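6-phospho-beta-glucosidase BglT (Thermotoga maritima, PDB 1UP7) hydrolyses cellobiose 6'-phosphate to glucose 6-phosphate and glucose, as an NAD+- and manganese-dependent glycosidase of family 4. Local coordinates at residues A[74-79]-A[305-310]; A[110-115]-A[381-386]; A[147-152]-A[363-368]; A[151-156]-A[318-323]; A[187-190]-A[195-198]. All coordinates share one frame; numbering follows the deposited sequence.

Contact 1: residues A[74-79]-A[305-310]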
# COMPACT_ATOMS: atom_id res chain seq x y z
N ALA A 74 -17.27 -0.05 34.62
CA ALA A 74 -15.86 -0.42 34.59
C ALA A 74 -15.08 0.44 33.60
O ALA A 74 -15.57 0.77 32.52
CB ALA A 74 -15.72 -1.90 34.26
N LYS A 75 -13.89 0.85 34.00
CA LYS A 75 -12.97 1.52 33.10
C LYS A 75 -12.14 0.44 32.35
O LYS A 75 -11.84 0.61 31.17
CB LYS A 75 -12.07 2.48 33.90
CG LYS A 75 -11.11 3.27 33.03
CD LYS A 75 -10.91 4.69 33.50
CE LYS A 75 -10.14 5.51 32.44
NZ LYS A 75 -9.21 6.56 33.06
N TYR A 76 -11.82 -0.67 33.03
CA TYR A 76 -11.12 -1.80 32.38
C TYR A 76 -11.88 -3.10 32.59
O TYR A 76 -12.41 -3.37 33.68
CB TYR A 76 -9.65 -1.97 32.84
CG TYR A 76 -8.87 -0.71 32.66
CD1 TYR A 76 -8.29 -0.39 31.43
CD2 TYR A 76 -8.80 0.23 33.70
CE1 TYR A 76 -7.61 0.83 31.25
CE2 TYR A 76 -8.13 1.44 33.54
CZ TYR A 76 -7.53 1.73 32.30
OH TYR A 76 -6.87 2.92 32.15
N VAL A 77 -11.94 -3.90 31.54
CA VAL A 77 -12.52 -5.23 31.62
C VAL A 77 -11.51 -6.29 31.18
O VAL A 77 -10.99 -6.25 30.05
CB VAL A 77 -13.87 -5.33 30.82
CG1 VAL A 77 -14.49 -6.72 30.90
CG2 VAL A 77 -14.89 -4.28 31.36
N ILE A 78 -11.25 -7.25 32.07
CA ILE A 78 -10.27 -8.29 31.80
C ILE A 78 -10.99 -9.56 31.42
O ILE A 78 -11.72 -10.12 32.23
CB ILE A 78 -9.31 -8.50 33.01
CG1 ILE A 78 -8.49 -7.21 33.28
CG2 ILE A 78 -8.39 -9.74 32.79
CD1 ILE A 78 -7.80 -7.18 34.63
N PHE A 79 -10.77 -10.02 30.17
CA PHE A 79 -11.27 -11.32 29.72
C PHE A 79 -10.26 -12.39 30.09
O PHE A 79 -9.14 -12.41 29.55
CB PHE A 79 -11.46 -11.37 28.20
CG PHE A 79 -12.69 -10.70 27.71
CD1 PHE A 79 -13.53 -10.00 28.60
CD2 PHE A 79 -13.02 -10.74 26.36
CE1 PHE A 79 -14.68 -9.35 28.13
CE2 PHE A 79 -14.18 -10.11 25.88
CZ PHE A 79 -15.01 -9.41 26.77
N ARG A 305 -1.81 0.14 34.38
CA ARG A 305 -1.06 1.21 35.00
C ARG A 305 -0.64 2.28 33.97
O ARG A 305 -0.87 3.46 34.17
CB ARG A 305 0.15 0.62 35.71
CG ARG A 305 0.99 1.55 36.56
CD ARG A 305 2.43 1.70 36.06
NE ARG A 305 3.33 0.66 36.53
CZ ARG A 305 4.12 -0.09 35.76
NH1 ARG A 305 4.15 0.01 34.43
NH2 ARG A 305 4.90 -0.98 36.35
N ASP A 306 -0.05 1.85 32.85
CA ASP A 306 0.50 2.80 31.87
C ASP A 306 -0.59 3.34 30.94
O ASP A 306 -0.44 4.37 30.31
CB ASP A 306 1.69 2.20 31.10
CG ASP A 306 2.79 1.73 32.02
OD1 ASP A 306 2.88 2.30 33.14
OD2 ASP A 306 3.60 0.80 31.77
N LEU A 307 -1.71 2.64 30.89
CA LEU A 307 -2.92 3.17 30.24
C LEU A 307 -3.55 4.26 31.10
O LEU A 307 -4.20 5.16 30.57
CB LEU A 307 -3.92 2.05 30.03
CG LEU A 307 -4.41 1.53 28.67
CD1 LEU A 307 -3.80 2.18 27.45
CD2 LEU A 307 -4.26 0.08 28.61
N GLU A 308 -3.32 4.20 32.41
CA GLU A 308 -3.86 5.21 33.34
C GLU A 308 -3.02 6.47 33.51
O GLU A 308 -3.58 7.50 33.77
CB GLU A 308 -4.11 4.59 34.72
CG GLU A 308 -5.40 3.81 34.79
CD GLU A 308 -6.59 4.73 34.63
OE1 GLU A 308 -6.83 5.52 35.57
OE2 GLU A 308 -7.26 4.68 33.56
N THR A 309 -1.70 6.38 33.39
CA THR A 309 -0.85 7.58 33.51
C THR A 309 -0.58 8.20 32.14
O THR A 309 -0.95 7.66 31.09
CB THR A 309 0.51 7.24 34.13
OG1 THR A 309 1.20 6.35 33.24
CG2 THR A 309 0.35 6.51 35.46
N ASP A 310 0.13 9.32 32.18
CA ASP A 310 0.50 10.03 31.00
C ASP A 310 2.00 9.98 30.75
O ASP A 310 2.53 10.80 30.02
CB ASP A 310 -0.06 11.47 31.12
CG ASP A 310 -0.11 12.18 29.78
OD1 ASP A 310 -0.69 11.63 28.82
OD2 ASP A 310 0.44 13.27 29.61

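Contact 2: residues A[110-115]-A[381-386]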
# COMPACT_ATOMS: atom_id res chain seq x y z
N GLY A 110 -6.75 -27.51 17.37
CA GLY A 110 -7.16 -27.13 18.71
C GLY A 110 -7.48 -25.66 18.88
O GLY A 110 -8.49 -25.32 19.53
N GLY A 111 -6.66 -24.79 18.30
CA GLY A 111 -6.91 -23.36 18.32
C GLY A 111 -8.17 -23.00 17.54
O GLY A 111 -8.88 -22.06 17.88
N PHE A 112 -8.42 -23.74 16.47
CA PHE A 112 -9.57 -23.53 15.59
C PHE A 112 -10.88 -23.82 16.35
O PHE A 112 -11.83 -23.02 16.30
CB PHE A 112 -9.43 -24.44 14.38
CG PHE A 112 -10.66 -24.53 13.50
CD1 PHE A 112 -10.91 -23.55 12.52
CD2 PHE A 112 -11.53 -25.63 13.60
CE1 PHE A 112 -12.00 -23.67 11.69
CE2 PHE A 112 -12.63 -25.74 12.77
CZ PHE A 112 -12.88 -24.77 11.81
N SER A 113 -10.93 -24.93 17.09
CA SER A 113 -12.15 -25.26 17.80
C SER A 113 -12.31 -24.35 19.02
O SER A 113 -13.40 -23.92 19.32
CB SER A 113 -12.22 -26.74 18.20
OG SER A 113 -10.98 -27.19 18.70
N ALA A 114 -11.20 -24.03 19.68
CA ALA A 114 -11.21 -23.04 20.74
C ALA A 114 -11.74 -21.67 20.24
O ALA A 114 -12.52 -21.02 20.94
CB ALA A 114 -9.82 -22.92 21.40
N ALA A 115 -11.35 -21.25 19.04
CA ALA A 115 -11.80 -19.94 18.54
C ALA A 115 -13.31 -19.98 18.30
O ALA A 115 -14.05 -19.01 18.63
CB ALA A 115 -11.05 -19.53 17.23
N LYS A 381 -19.23 -25.43 5.23
CA LYS A 381 -18.38 -25.38 4.03
C LYS A 381 -17.19 -24.46 4.23
O LYS A 381 -16.05 -24.83 3.91
CB LYS A 381 -19.17 -24.86 2.82
CG LYS A 381 -19.86 -25.93 2.05
CD LYS A 381 -20.99 -25.39 1.11
CE LYS A 381 -21.53 -26.58 0.28
NZ LYS A 381 -22.98 -26.41 -0.10
N LEU A 382 -17.43 -23.26 4.73
CA LEU A 382 -16.34 -22.31 4.90
C LEU A 382 -15.40 -22.70 6.03
O LEU A 382 -14.22 -22.37 5.98
CB LEU A 382 -16.85 -20.87 5.02
CG LEU A 382 -17.64 -20.38 3.77
CD1 LEU A 382 -18.25 -19.01 4.04
CD2 LEU A 382 -16.79 -20.36 2.47
N ALA A 383 -15.92 -23.44 7.02
CA ALA A 383 -15.10 -23.95 8.11
C ALA A 383 -14.12 -25.01 7.60
O ALA A 383 -12.95 -25.04 8.01
CB ALA A 383 -15.96 -24.49 9.25
N LEU A 384 -14.59 -25.86 6.69
CA LEU A 384 -13.72 -26.83 6.01
C LEU A 384 -12.57 -26.11 5.29
O LEU A 384 -11.43 -26.51 5.40
CB LEU A 384 -14.54 -27.58 4.96
CG LEU A 384 -14.63 -29.09 4.88
CD1 LEU A 384 -14.51 -29.83 6.24
CD2 LEU A 384 -15.94 -29.45 4.13
N LYS A 385 -12.89 -25.05 4.57
CA LYS A 385 -11.93 -24.23 3.90
C LYS A 385 -10.94 -23.61 4.88
O LYS A 385 -9.73 -23.63 4.60
CB LYS A 385 -12.64 -23.15 3.07
CG LYS A 385 -11.78 -22.27 2.20
CD LYS A 385 -12.72 -21.23 1.57
CE LYS A 385 -11.93 -20.30 0.68
NZ LYS A 385 -12.75 -19.35 -0.05
N ALA A 386 -11.41 -23.09 6.01
CA ALA A 386 -10.49 -22.55 7.03
C ALA A 386 -9.56 -23.63 7.56
O ALA A 386 -8.33 -23.45 7.65
CB ALA A 386 -11.23 -21.90 8.17

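Contact 3: residues A[147-152]-A[363-368]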
# COMPACT_ATOMS: atom_id res chain seq x y z
N ILE A 147 -8.67 -13.80 18.57
CA ILE A 147 -9.83 -13.11 19.09
C ILE A 147 -9.67 -11.62 18.90
O ILE A 147 -10.61 -10.94 18.56
CB ILE A 147 -10.10 -13.54 20.58
CG1 ILE A 147 -10.59 -14.99 20.59
CG2 ILE A 147 -11.19 -12.62 21.26
CD1 ILE A 147 -10.48 -15.67 21.93
N THR A 148 -8.45 -11.11 19.05
CA THR A 148 -8.22 -9.69 18.79
C THR A 148 -8.44 -9.36 17.34
O THR A 148 -9.04 -8.33 17.05
CB THR A 148 -6.78 -9.28 19.22
OG1 THR A 148 -6.58 -9.66 20.57
CG2 THR A 148 -6.63 -7.80 19.26
N GLU A 149 -7.95 -10.20 16.42
CA GLU A 149 -8.21 -10.01 14.99
C GLU A 149 -9.72 -9.88 14.78
O GLU A 149 -10.20 -9.01 14.08
CB GLU A 149 -7.68 -11.18 14.15
CG GLU A 149 -8.04 -11.14 12.66
CD GLU A 149 -7.40 -9.98 11.89
OE1 GLU A 149 -6.26 -9.59 12.19
OE2 GLU A 149 -8.05 -9.45 10.96
N PHE A 150 -10.45 -10.79 15.41
CA PHE A 150 -11.89 -10.82 15.28
C PHE A 150 -12.57 -9.55 15.83
O PHE A 150 -13.39 -8.93 15.12
CB PHE A 150 -12.41 -12.08 15.95
CG PHE A 150 -13.91 -12.16 16.08
CD1 PHE A 150 -14.72 -12.26 14.95
CD2 PHE A 150 -14.50 -12.19 17.35
CE1 PHE A 150 -16.12 -12.39 15.07
CE2 PHE A 150 -15.87 -12.31 17.49
CZ PHE A 150 -16.69 -12.43 16.35
N VAL A 151 -12.22 -9.16 17.06
CA VAL A 151 -12.82 -7.98 17.65
C VAL A 151 -12.42 -6.67 16.96
O VAL A 151 -13.29 -5.82 16.70
CB VAL A 151 -12.54 -7.85 19.15
CG1 VAL A 151 -13.19 -6.54 19.69
CG2 VAL A 151 -13.04 -9.09 19.91
N ARG A 152 -11.14 -6.49 16.66
CA ARG A 152 -10.69 -5.25 16.01
C ARG A 152 -11.20 -5.09 14.59
O ARG A 152 -11.62 -3.99 14.20
CB ARG A 152 -9.16 -5.18 15.98
CG ARG A 152 -8.55 -5.00 17.35
CD ARG A 152 -8.98 -3.73 18.07
NE ARG A 152 -8.82 -2.54 17.24
CZ ARG A 152 -7.70 -1.83 17.14
NH1 ARG A 152 -6.60 -2.16 17.79
NH2 ARG A 152 -7.69 -0.77 16.36
N ALA A 363 0.43 -16.95 6.41
CA ALA A 363 -0.38 -18.17 6.30
C ALA A 363 -1.38 -18.29 7.46
O ALA A 363 -2.57 -18.60 7.28
CB ALA A 363 0.54 -19.47 6.24
N VAL A 364 -0.90 -18.02 8.67
CA VAL A 364 -1.79 -18.12 9.80
C VAL A 364 -2.80 -16.98 9.82
O VAL A 364 -3.96 -17.18 10.20
CB VAL A 364 -0.98 -18.22 11.10
CG1 VAL A 364 -1.89 -18.14 12.32
CG2 VAL A 364 -0.18 -19.55 11.08
N LYS A 365 -2.40 -15.78 9.38
CA LYS A 365 -3.37 -14.68 9.30
C LYS A 365 -4.52 -15.02 8.32
O LYS A 365 -5.71 -14.68 8.59
CB LYS A 365 -2.69 -13.35 8.98
CG LYS A 365 -3.62 -12.14 8.80
CD LYS A 365 -4.38 -11.71 10.10
CE LYS A 365 -3.40 -11.39 11.25
NZ LYS A 365 -4.00 -11.36 12.63
N MET A 366 -4.19 -15.66 7.19
CA MET A 366 -5.22 -16.02 6.22
C MET A 366 -6.15 -17.05 6.85
O MET A 366 -7.36 -16.99 6.73
CB MET A 366 -4.59 -16.53 4.91
CG MET A 366 -3.76 -15.49 4.16
SD MET A 366 -4.79 -14.06 3.66
CE MET A 366 -4.51 -12.90 5.00
N TYR A 367 -5.56 -17.99 7.55
CA TYR A 367 -6.31 -18.99 8.24
C TYR A 367 -7.25 -18.32 9.28
O TYR A 367 -8.41 -18.71 9.39
CB TYR A 367 -5.35 -19.99 8.92
CG TYR A 367 -5.94 -20.47 10.21
CD1 TYR A 367 -6.86 -21.50 10.20
CD2 TYR A 367 -5.64 -19.82 11.43
CE1 TYR A 367 -7.43 -21.94 11.35
CE2 TYR A 367 -6.25 -20.24 12.63
CZ TYR A 367 -7.16 -21.30 12.57
OH TYR A 367 -7.82 -21.79 13.69
N GLU A 368 -6.74 -17.33 10.02
CA GLU A 368 -7.53 -16.63 11.02
C GLU A 368 -8.79 -16.01 10.43
O GLU A 368 -9.88 -16.13 11.01
CB GLU A 368 -6.72 -15.54 11.74
CG GLU A 368 -5.74 -16.03 12.81
CD GLU A 368 -5.02 -14.86 13.48
OE1 GLU A 368 -5.00 -13.74 12.88
OE2 GLU A 368 -4.47 -15.04 14.59

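Contact 4: residues A[151-156]-A[318-323]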
# COMPACT_ATOMS: atom_id res chain seq x y z
N VAL A 151 -12.22 -9.16 17.06
CA VAL A 151 -12.82 -7.98 17.65
C VAL A 151 -12.42 -6.67 16.96
O VAL A 151 -13.29 -5.82 16.70
CB VAL A 151 -12.54 -7.85 19.15
CG1 VAL A 151 -13.19 -6.54 19.69
CG2 VAL A 151 -13.04 -9.09 19.91
N ARG A 152 -11.14 -6.49 16.66
CA ARG A 152 -10.69 -5.25 16.01
C ARG A 152 -11.20 -5.09 14.59
O ARG A 152 -11.62 -3.99 14.20
CB ARG A 152 -9.16 -5.18 15.98
CG ARG A 152 -8.55 -5.00 17.35
CD ARG A 152 -8.98 -3.73 18.07
NE ARG A 152 -8.82 -2.54 17.24
CZ ARG A 152 -7.70 -1.83 17.14
NH1 ARG A 152 -6.60 -2.16 17.79
NH2 ARG A 152 -7.69 -0.77 16.36
N ASN A 153 -11.18 -6.18 13.81
CA ASN A 153 -11.44 -6.08 12.38
C ASN A 153 -12.83 -6.49 11.92
O ASN A 153 -13.23 -6.17 10.82
CB ASN A 153 -10.33 -6.83 11.61
CG ASN A 153 -9.00 -6.08 11.66
OD1 ASN A 153 -8.98 -4.85 11.80
ND2 ASN A 153 -7.90 -6.81 11.57
N TYR A 154 -13.57 -7.20 12.76
CA TYR A 154 -14.89 -7.64 12.36
C TYR A 154 -15.98 -7.07 13.28
O TYR A 154 -16.98 -6.60 12.78
CB TYR A 154 -14.96 -9.17 12.27
CG TYR A 154 -14.03 -9.72 11.20
CD1 TYR A 154 -12.67 -9.86 11.47
CD2 TYR A 154 -14.51 -10.03 9.91
CE1 TYR A 154 -11.80 -10.34 10.51
CE2 TYR A 154 -13.64 -10.50 8.94
CZ TYR A 154 -12.29 -10.65 9.25
OH TYR A 154 -11.41 -11.15 8.34
N LEU A 155 -15.77 -7.07 14.60
CA LEU A 155 -16.69 -6.32 15.49
C LEU A 155 -16.36 -4.83 15.52
O LEU A 155 -17.20 -4.02 15.89
CB LEU A 155 -16.73 -6.89 16.90
CG LEU A 155 -16.83 -8.42 17.01
CD1 LEU A 155 -16.87 -8.78 18.47
CD2 LEU A 155 -18.06 -9.03 16.27
N GLU A 156 -15.13 -4.46 15.13
CA GLU A 156 -14.73 -3.06 15.03
C GLU A 156 -14.91 -2.37 16.37
O GLU A 156 -15.46 -1.27 16.46
CB GLU A 156 -15.48 -2.32 13.87
CG GLU A 156 -15.19 -2.91 12.47
CD GLU A 156 -15.91 -2.20 11.32
OE1 GLU A 156 -15.98 -0.96 11.30
OE2 GLU A 156 -16.40 -2.88 10.40
N ASN A 318 -1.21 -7.20 21.43
CA ASN A 318 -1.87 -7.54 20.15
C ASN A 318 -2.77 -6.43 19.69
O ASN A 318 -3.71 -6.04 20.39
CB ASN A 318 -2.68 -8.83 20.21
CG ASN A 318 -1.83 -10.03 20.42
OD1 ASN A 318 -1.52 -10.78 19.49
ND2 ASN A 318 -1.40 -10.21 21.65
N THR A 319 -2.50 -5.93 18.49
CA THR A 319 -3.14 -4.75 17.97
C THR A 319 -2.87 -4.65 16.46
O THR A 319 -2.04 -5.42 15.94
CB THR A 319 -2.61 -3.53 18.73
OG1 THR A 319 -3.42 -2.40 18.43
CG2 THR A 319 -1.22 -3.13 18.25
N ARG A 320 -3.56 -3.74 15.77
CA ARG A 320 -3.32 -3.54 14.33
C ARG A 320 -1.91 -3.08 14.05
O ARG A 320 -1.42 -2.19 14.72
CB ARG A 320 -4.28 -2.53 13.74
CG ARG A 320 -5.71 -2.98 13.56
CD ARG A 320 -6.55 -1.94 12.83
NE ARG A 320 -7.92 -2.38 12.63
CZ ARG A 320 -8.96 -1.55 12.58
NH1 ARG A 320 -8.79 -0.25 12.72
NH2 ARG A 320 -10.19 -2.01 12.37
N ASN A 321 -1.29 -3.68 13.05
CA ASN A 321 0.05 -3.36 12.60
C ASN A 321 0.27 -1.85 12.50
O ASN A 321 1.20 -1.31 13.13
CB ASN A 321 0.26 -4.06 11.25
CG ASN A 321 1.65 -3.83 10.63
OD1 ASN A 321 2.63 -3.48 11.31
ND2 ASN A 321 1.72 -4.05 9.30
N ASN A 322 -0.59 -1.17 11.73
CA ASN A 322 -0.45 0.25 11.43
C ASN A 322 0.98 0.72 11.17
O ASN A 322 1.43 1.71 11.78
CB ASN A 322 -1.06 1.09 12.56
CG ASN A 322 -2.60 0.98 12.66
OD1 ASN A 322 -3.16 1.35 13.66
ND2 ASN A 322 -3.25 0.51 11.62
N GLY A 323 1.73 0.04 10.31
CA GLY A 323 3.06 0.53 9.96
C GLY A 323 4.21 0.12 10.88
O GLY A 323 5.35 0.50 10.67
O HOH W 1 -5.90 -4.14 19.93

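Contact 5: residues A[187-190]-A[195-198]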
# COMPACT_ATOMS: atom_id res chain seq x y z
N LEU A 187 12.89 -4.30 22.25
CA LEU A 187 12.95 -5.37 21.26
C LEU A 187 12.45 -4.94 19.88
O LEU A 187 11.50 -4.16 19.77
CB LEU A 187 12.05 -6.52 21.73
CG LEU A 187 12.55 -7.61 22.71
CD1 LEU A 187 13.82 -7.32 23.46
CD2 LEU A 187 11.45 -7.97 23.65
N LYS A 188 13.08 -5.46 18.83
CA LYS A 188 12.35 -5.59 17.58
C LYS A 188 11.66 -6.95 17.63
O LYS A 188 12.29 -8.00 17.56
CB LYS A 188 13.22 -5.42 16.34
CG LYS A 188 12.37 -5.49 15.08
CD LYS A 188 13.18 -5.23 13.84
CE LYS A 188 12.42 -5.67 12.60
NZ LYS A 188 13.06 -5.06 11.38
N TYR A 189 10.34 -6.88 17.75
CA TYR A 189 9.50 -8.02 18.08
C TYR A 189 8.25 -7.95 17.23
O TYR A 189 7.56 -6.95 17.22
CB TYR A 189 9.07 -7.89 19.55
CG TYR A 189 8.20 -9.02 20.06
CD1 TYR A 189 6.90 -9.20 19.57
CD2 TYR A 189 8.70 -9.92 20.98
CE1 TYR A 189 6.10 -10.25 20.00
CE2 TYR A 189 7.94 -10.97 21.43
CZ TYR A 189 6.65 -11.15 20.94
OH TYR A 189 5.91 -12.21 21.42
N TYR A 190 7.90 -9.04 16.55
CA TYR A 190 6.70 -9.04 15.72
C TYR A 190 6.27 -10.46 15.43
O TYR A 190 7.05 -11.41 15.52
CB TYR A 190 6.93 -8.29 14.39
CG TYR A 190 8.15 -8.78 13.61
CD1 TYR A 190 9.45 -8.37 13.94
CD2 TYR A 190 7.99 -9.65 12.55
CE1 TYR A 190 10.54 -8.84 13.21
CE2 TYR A 190 9.06 -10.11 11.83
CZ TYR A 190 10.34 -9.71 12.16
OH TYR A 190 11.39 -10.19 11.43
N LEU A 195 3.25 -16.95 17.75
CA LEU A 195 3.85 -17.07 16.43
C LEU A 195 4.66 -15.80 16.18
O LEU A 195 4.40 -15.03 15.26
CB LEU A 195 2.75 -17.24 15.40
CG LEU A 195 3.15 -17.84 14.06
CD1 LEU A 195 3.17 -19.34 14.10
CD2 LEU A 195 2.24 -17.34 12.98
N SER A 196 5.61 -15.57 17.07
CA SER A 196 6.31 -14.31 17.13
C SER A 196 7.81 -14.53 17.08
O SER A 196 8.29 -15.65 17.34
CB SER A 196 5.91 -13.56 18.41
OG SER A 196 6.31 -14.29 19.58
N PHE A 197 8.52 -13.45 16.74
CA PHE A 197 9.92 -13.51 16.36
C PHE A 197 10.61 -12.30 16.96
O PHE A 197 10.06 -11.20 16.97
CB PHE A 197 10.05 -13.57 14.84
CG PHE A 197 9.28 -14.70 14.21
CD1 PHE A 197 7.90 -14.56 13.93
CD2 PHE A 197 9.90 -15.92 13.96
CE1 PHE A 197 7.18 -15.60 13.39
CE2 PHE A 197 9.20 -16.97 13.40
CZ PHE A 197 7.83 -16.82 13.11
N ILE A 198 11.82 -12.49 17.46
CA ILE A 198 12.62 -11.37 17.91
C ILE A 198 13.83 -11.27 17.00
O ILE A 198 14.57 -12.26 16.82
CB ILE A 198 13.03 -11.53 19.42
CG1 ILE A 198 11.79 -11.54 20.31
CG2 ILE A 198 14.00 -10.41 19.88
CD1 ILE A 198 12.02 -12.02 21.74

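Contact 1: residues A[74-79]-A[305-310]
Y76 on strand 76-79 faces L307 in the last turn of helix 296-308, their CA atoms 9.8 Å apart, so long side chains span the interval between two well-separated backbones. The strand belongs to the six-stranded parallel sheet of the Rossmann-type NAD-binding fold, where it lies between strands 4-8 and 136-139; the helix belongs to the C-terminal part of the chain. Y76 sends its ring across with CG anti to the carbonyl carbon (chi1 -54°), and CE1 comes to rest 4.1 Å from L307 CB. The same CB lies 3.7 Å from Y76 OH, so the leucine packs along the outer part of the tyrosine. E308 reaches back with a chain that folds at chi2, bringing its carboxylate to the edge of the Y76 ring, the two planes nearly perpendicular at 85°. The model is too tight around E308 OE2, which makes the exact position of this oxygen doubtful. On the neighbouring loop V29 also touches E308, within the NAD-binding region of the sequence. K75 approaches from the direction opposite to E308 and forms a salt bridge with it, NZ to OE2 at 2.8 Å, a length that shares the uncertainty of that oxygen.

Contact 2: residues A[110-115]-A[381-386]
The ring of F112 points its far end at A383 and A386, and both the A386 methyl and the A383 carbonyl oxygen approach it obliquely. Atom CZ lies 4.0 Å from A383 CB and 3.8 Å from A383 O, while CE1 lies 4.0 Å from A386 CB. The two alanines are three residues apart, about one helical turn, and their small side chains let the ring end come close to the backbone between them. F112 gets there through a chi1 of 169°, which turns the ring away from its own backbone N and carries it out from helix 109-131 toward helix 380-389. No hydrogen bond crosses the contact, so it rests on van der Waals packing of one aromatic ring against two methyls and a carbonyl. Helix 109-131 belongs to the Rossmann-type part of the enzyme and helix 380-389 to the C-terminal part, which is related to the C-terminal domains of lactate dehydrogenases. Y367 and T371 of helix 355-376 and L403 of helix 396-409 also touch the F112 ring, making it a point where four helices come together. Beyond the two alanines, helix 380-389 meets another chain: K385 NZ forms a salt bridge with D354 OD2 of the third subunit, and L382 and L384 pack on S235 of that subunit.

Contact 3: residues A[147-152]-A[363-368]
E149 leaves helix 144-155 with its CB 3.9 Å from E368 OE1, the first atom it meets on helix 355-376. With chi1 at 174° the chain extends away from the backbone N, and CG stays close to the same oxygen and to K365 NZ. A bend at chi2 then turns the carboxylate so that CD lies 3.7 Å from K365 NZ, and OE1 accepts a hydrogen bond from K365 NZ at 2.9 Å. The ammonium meets OE1 from above the carboxylate plane, 37° out of it. The other oxygen, OE2, turns to R369 NH1 in a salt bridge and to N153 ND2 in a hydrogen bond, so both oxygens are held. K365 reaches OE1 by folding at chi2 and chi3, and the same NZ bonds to the syn side of E368 OE1 at 2.6 Å. The result is a buried salt-bridge network in which one lysine lies between two glutamates; their OE1 atoms are only 4.4 Å apart, and the positive charge probably offsets the repulsion. V333 bonds to the same two atoms, its O to K365 NZ and its N to E149 OE1. The network therefore ties helix 144-155 of the Rossmann-type part to helix 355-376 and, through V333, to the first residue of strand 333-341 in the C-terminal part.

Contact 4: residues A[151-156]-A[318-323]
R320 grips the side-chain oxygen of N153 side-on with two nitrogens: NE at 2.8 Å from OD1, with an N-H...O angle of 154°, and NH2 at 3.1 Å from the same atom. Amide and guanidinium are almost coplanar, 8° apart, and both donors lie in the carbonyl plane, so the two bonds fix the guanidinium edge-on to the amide. R320 comes to it with a chain extended from CG to NE. Its CG lies over one face of the R152 guanidinium, displaced toward the rim. The two like charges come close, R152 NH2 lying 3.8 Å from R320 NH1 with the guanidinium planes 42° apart. R152 instead folds at chi2 and chi3, which brings NH1 beside the strand: it makes a weak hydrogen bond to T319 OG1 at 3.3 Å and donates to a water at 3.0 Å. That water in turn donates to N318 O at 2.9 Å, so an ordered solvent molecule extends the reach of the arginine to the strand backbone. Here the C-terminal end of helix 144-155, from the Rossmann-type part, lies against strand 313-320 of the three-stranded antiparallel sheet in the C-terminal part. A wider pi-type turn spans residues 151-155, and E156 follows with positive phi. N153 is positioned through ND2, which bonds to E149 OE2 and D331 O. On the strand, T319 pairs through its backbone with L334 of strand 333-341 and N318 with G162 of strand 160-162, while N318 ND2 bonds to G162 O and E335 OE2.

Contact 5: residues A[187-190]-A[195-198]
Y189 OH accepts a hydrogen bond from S196 OG at 2.8 Å and is also bonded to E335 OE1 of strand 333-341, which fixes the end of its ring between two polar groups. S196 OG has a second partner in N241 ND2, so the short bond belongs to a chain of polar atoms in a buried place. A chi1 of -179° swings the Y189 ring away from its backbone N and lays it along the neighbouring strand: CD2 meets I198 CG1 at 3.6 Å, and F197 O stands over one face near the rim. The backbones form the antiparallel beta hairpin of strands 185-190 and 195-203, whose connecting turn carries the manganese ligand H194. Y190 and F197 form a hydrogen-bonded pair. Y190 N donates to F197 O at 3.1 Å, and F197 N donates to Y190 O at 2.8 Å. The next pair, Y189 and I198, is non-hydrogen-bonded, with CA atoms 4.6 Å apart. On the face holding Y190 and F197, the edge of the F197 ring meets Y190 O, CD1 lying 3.6 Å away, and Y190 OH is bonded to E199 OE1 and D354 N. L187 packs on the other face, its CG 4.2 Å from I198 CG2.

Contacts 1 to 4 each join the Rossmann-type part to the C-terminal part, whereas contact 5 lies within the latter. Contacts 1 and 4 are partly exposed; contacts 2, 3 and 5 are buried but differ in chemistry, contact 3 being a salt-bridge network, contact 2 van der Waals packing and contact 5 mainly backbone pairing. Contacts 3 and 4 use successive turns of helix 144-155, one facing a helix and the other a strand, and E149 and N153 link their polar networks. Contact 2 has no hydrogen bond but touches contact 3 where F112 CA packs on Y367 OH, and both also reach the third subunit. V364 of contact 3 packs on L195 of contact 5, where backbone pairing is joined by a side-chain bond.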